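Local atomic coordinates of prolyl-tRNA synthetase (Naegleria fowleri, PDB entry 6NAB), a protein that probably catalyses the ATP-dependent attachment of proline to its cognate tRNA, activating the amino acid as prolyl-adenylate before transferring it. Residues B[171-176]-B[264-269]. Sequence-based numbering, arbitrary orientation.
Sequences HSAFKS and AYQNSW. With PRO (proline), chain N.
H171 sets its imidazole against S268, ND1 lying 3.7 Å from S268 CB, while NE2, the other ring nitrogen, comes within 3.8 Å of CD of the bound proline. The ring swings beside its own backbone N (chi1 -64°), where Y125 grips ND1 and E169 holds NE2, probably limiting its rotation. S268 OG is bonded to E121, whose carboxylate also binds the proline. H171 and S268 face each other as a non-hydrogen-bonded antiparallel pair, next to the hydrogen-bonded pair S172 with N267; F174 with Y265 is the second, F174 N reaching Y265 O at 2.7 Å. On the face bearing H171 and S268, a water donates to S172 O and accepts from Q266 NE2, so S172 O, already bonded to N267 N, gains a second donor. The opposite face carries F174 and N267, whose side chains cross at about a right angle, with N267 ND2 3.4 Å from F174 CE2 and the ring and amide planes 46° apart. E183 of helix 177-198 takes bonds from both S172 OG and N267 ND2, tying that helix to the class II core sheet. The chemistry is consistent with a proline pocket where Y125 and E169 position H171 for packing and S268 steadies E121 for polar contact.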
ATOM      1  N   HIS B 171      -6.781  -2.455 -14.480  1.00 19.37           N
ATOM      2  CA  HIS B 171      -7.323  -3.481 -15.381  1.00 21.95           C
ATOM      3  C   HIS B 171      -8.772  -3.125 -15.680  1.00 19.38           C
ATOM      4  O   HIS B 171      -9.616  -3.154 -14.778  1.00 14.46           O
ATOM      5  CB  HIS B 171      -7.227  -4.877 -14.760  1.00 19.89           C
ATOM      6  CG  HIS B 171      -5.827  -5.335 -14.533  1.00 16.28           C
ATOM      7  ND1 HIS B 171      -5.180  -6.191 -15.404  1.00 14.15           N
ATOM      8  CD2 HIS B 171      -4.932  -5.034 -13.562  1.00 14.63           C
ATOM      9  CE1 HIS B 171      -3.947  -6.398 -14.974  1.00 15.57           C
ATOM     10  NE2 HIS B 171      -3.773  -5.715 -13.855  1.00 15.16           N
ATOM     11  N   SER B 172      -9.063  -2.786 -16.931  1.00 17.24           N
ATOM     12  CA  SER B 172     -10.400  -2.359 -17.318  1.00 19.02           C
ATOM     13  C   SER B 172     -10.942  -3.229 -18.437  1.00 19.24           C
ATOM     14  O   SER B 172     -10.193  -3.716 -19.293  1.00 18.45           O
ATOM     15  CB  SER B 172     -10.421  -0.906 -17.771  1.00 22.09           C
ATOM     16  OG  SER B 172     -10.052  -0.063 -16.711  1.00 22.96           O
ATOM     17  N   ALA B 173     -12.262  -3.407 -18.421  1.00 16.01           N
ATOM     18  CA  ALA B 173     -12.987  -4.147 -19.444  1.00 16.44           C
ATOM     19  C   ALA B 173     -14.134  -3.287 -19.949  1.00 21.55           C
ATOM     20  O   ALA B 173     -14.814  -2.630 -19.154  1.00 22.57           O
ATOM     21  CB  ALA B 173     -13.533  -5.475 -18.899  1.00 16.71           C
ATOM     22  N   PHE B 174     -14.351  -3.309 -21.266  1.00 18.54           N
ATOM     23  CA  PHE B 174     -15.329  -2.466 -21.946  1.00 21.53           C
ATOM     24  C   PHE B 174     -16.141  -3.298 -22.924  1.00 27.12           C
ATOM     25  O   PHE B 174     -15.719  -4.379 -23.351  1.00 21.35           O
ATOM     26  CB  PHE B 174     -14.657  -1.322 -22.721  1.00 19.04           C
ATOM     27  CG  PHE B 174     -13.794  -0.443 -21.868  1.00 25.72           C
ATOM     28  CD1 PHE B 174     -14.306   0.721 -21.310  1.00 24.29           C
ATOM     29  CD2 PHE B 174     -12.469  -0.780 -21.624  1.00 22.82           C
ATOM     30  CE1 PHE B 174     -13.504   1.537 -20.513  1.00 19.72           C
ATOM     31  CE2 PHE B 174     -11.671   0.023 -20.823  1.00 24.87           C
ATOM     32  CZ  PHE B 174     -12.198   1.186 -20.264  1.00 19.88           C
ATOM     33  N   LYS B 175     -17.301  -2.751 -23.320  1.00 28.41           N
ATOM     34  CA  LYS B 175     -18.125  -3.420 -24.315  1.00 26.64           C
ATOM     35  C   LYS B 175     -17.653  -3.188 -25.747  1.00 25.45           C
ATOM     36  O   LYS B 175     -18.042  -3.950 -26.633  1.00 28.43           O
ATOM     37  CB  LYS B 175     -19.583  -2.975 -24.183  1.00 33.29           C
ATOM     38  CG  LYS B 175     -19.819  -1.532 -24.582  1.00 44.00           C
ATOM     39  CD  LYS B 175     -21.275  -1.115 -24.359  1.00 53.01           C
ATOM     40  CE  LYS B 175     -21.553   0.255 -24.966  1.00 60.89           C
ATOM     41  NZ  LYS B 175     -22.976   0.672 -24.786  1.00 69.31           N
ATOM     42  N   SER B 176     -16.810  -2.188 -26.001  1.00 23.62           N
ATOM     43  CA  SER B 176     -16.429  -1.856 -27.364  1.00 26.13           C
ATOM     44  C   SER B 176     -14.970  -1.424 -27.404  1.00 31.10           C
ATOM     45  O   SER B 176     -14.402  -0.966 -26.404  1.00 23.17           O
ATOM     46  CB  SER B 176     -17.289  -0.725 -27.933  1.00 27.69           C
ATOM     47  OG  SER B 176     -16.932   0.486 -27.286  1.00 30.44           O
ATOM     48  N   ALA B 264     -15.329  -9.298 -24.062  1.00 23.83           N
ATOM     49  CA  ALA B 264     -15.016  -7.946 -23.609  1.00 21.45           C
ATOM     50  C   ALA B 264     -13.706  -7.443 -24.216  1.00 20.50           C
ATOM     51  O   ALA B 264     -12.792  -8.216 -24.507  1.00 20.34           O
ATOM     52  CB  ALA B 264     -14.903  -7.907 -22.077  1.00 20.78           C
ATOM     53  N   TYR B 265     -13.615  -6.126 -24.385  1.00 21.50           N
ATOM     54  CA  TYR B 265     -12.365  -5.468 -24.756  1.00 19.05           C
ATOM     55  C   TYR B 265     -11.683  -4.994 -23.486  1.00 21.97           C
ATOM     56  O   TYR B 265     -12.335  -4.401 -22.618  1.00 20.24           O
ATOM     57  CB  TYR B 265     -12.612  -4.283 -25.695  1.00 21.57           C
ATOM     58  CG  TYR B 265     -12.975  -4.705 -27.093  1.00 26.70           C
ATOM     59  CD1 TYR B 265     -11.994  -4.821 -28.073  1.00 26.93           C
ATOM     60  CD2 TYR B 265     -14.286  -5.022 -27.432  1.00 24.43           C
ATOM     61  CE1 TYR B 265     -12.313  -5.225 -29.363  1.00 30.48           C
ATOM     62  CE2 TYR B 265     -14.614  -5.434 -28.732  1.00 30.16           C
ATOM     63  CZ  TYR B 265     -13.618  -5.528 -29.685  1.00 33.44           C
ATOM     64  OH  TYR B 265     -13.919  -5.928 -30.965  1.00 42.79           O
ATOM     65  N   GLN B 266     -10.382  -5.263 -23.368  1.00 21.16           N
ATOM     66  CA  GLN B 266      -9.672  -4.981 -22.131  1.00 20.03           C
ATOM     67  C   GLN B 266      -8.418  -4.141 -22.348  1.00 21.68           C
ATOM     68  O   GLN B 266      -7.768  -4.192 -23.402  1.00 16.69           O
ATOM     69  CB  GLN B 266      -9.288  -6.270 -21.422  1.00 16.28           C
ATOM     70  CG  GLN B 266     -10.482  -7.114 -20.957  1.00 17.12           C
ATOM     71  CD  GLN B 266      -9.995  -8.390 -20.340  1.00 27.06           C
ATOM     72  OE1 GLN B 266      -9.809  -9.403 -21.031  1.00 20.93           O
ATOM     73  NE2 GLN B 266      -9.714  -8.339 -19.045  1.00 16.74           N
ATOM     74  N   ASN B 267      -8.074  -3.386 -21.303  1.00 16.22           N
ATOM     75  CA  ASN B 267      -6.807  -2.672 -21.185  1.00 17.73           C
ATOM     76  C   ASN B 267      -6.140  -3.076 -19.877  1.00 19.02           C
ATOM     77  O   ASN B 267      -6.804  -3.486 -18.920  1.00 18.88           O
ATOM     78  CB  ASN B 267      -6.982  -1.139 -21.140  1.00 20.24           C
ATOM     79  CG  ASN B 267      -7.745  -0.578 -22.322  1.00 24.94           C
ATOM     80  OD1 ASN B 267      -7.644  -1.070 -23.448  1.00 19.52           O
ATOM     81  ND2 ASN B 267      -8.525   0.476 -22.066  1.00 14.56           N
ATOM     82  N   SER B 268      -4.825  -2.911 -19.821  1.00 15.52           N
ATOM     83  CA  SER B 268      -4.136  -2.873 -18.541  1.00 16.52           C
ATOM     84  C   SER B 268      -3.043  -1.816 -18.620  1.00 17.59           C
ATOM     85  O   SER B 268      -2.551  -1.488 -19.705  1.00 16.74           O
ATOM     86  CB  SER B 268      -3.580  -4.262 -18.125  1.00 12.54           C
ATOM     87  OG  SER B 268      -2.505  -4.683 -18.947  1.00 15.73           O
ATOM     88  N   TRP B 269      -2.717  -1.223 -17.472  1.00 15.35           N
ATOM     89  CA  TRP B 269      -1.782  -0.103 -17.476  1.00 16.24           C
ATOM     90  C   TRP B 269      -1.073  -0.041 -16.130  1.00 16.78           C
ATOM     91  O   TRP B 269      -1.697  -0.237 -15.082  1.00 15.98           O
ATOM     92  CB  TRP B 269      -2.491   1.233 -17.792  1.00 11.26           C
ATOM     93  CG  TRP B 269      -3.972   1.278 -17.462  1.00 15.80           C
ATOM     94  CD1 TRP B 269      -5.003   0.884 -18.263  1.00 16.54           C
ATOM     95  CD2 TRP B 269      -4.577   1.729 -16.226  1.00 14.00           C
ATOM     96  NE1 TRP B 269      -6.217   1.066 -17.608  1.00 16.28           N
ATOM     97  CE2 TRP B 269      -5.976   1.599 -16.368  1.00 12.72           C
ATOM     98  CE3 TRP B 269      -4.067   2.268 -15.035  1.00 15.44           C
ATOM     99  CZ2 TRP B 269      -6.874   1.949 -15.344  1.00 13.13           C
ATOM    100  CZ3 TRP B 269      -4.954   2.614 -14.019  1.00 18.08           C
ATOM    101  CH2 TRP B 269      -6.347   2.457 -14.186  1.00 16.63           C
TER
HETATM  102  N   PRO N 602       0.235  -5.509 -16.575  1.00 16.70           N
HETATM  103  CA  PRO N 602       0.896  -4.637 -17.554  1.00 14.27           C
HETATM  104  C   PRO N 602       2.415  -4.802 -17.531  1.00 13.07           C
HETATM  105  O   PRO N 602       3.135  -4.125 -18.278  1.00 16.98           O
HETATM  106  CB  PRO N 602       0.489  -3.224 -17.106  1.00 16.41           C
HETATM  107  CG  PRO N 602       0.175  -3.379 -15.620  1.00 12.36           C
HETATM  108  CD  PRO N 602      -0.455  -4.741 -15.520  1.00 14.68           C
HETATM  109  OXT PRO N 602       2.949  -5.627 -16.776  1.00 16.27           O
HETATM  110  O   HOH W   1      -8.702  -5.880 -17.968  1.00 14.55           O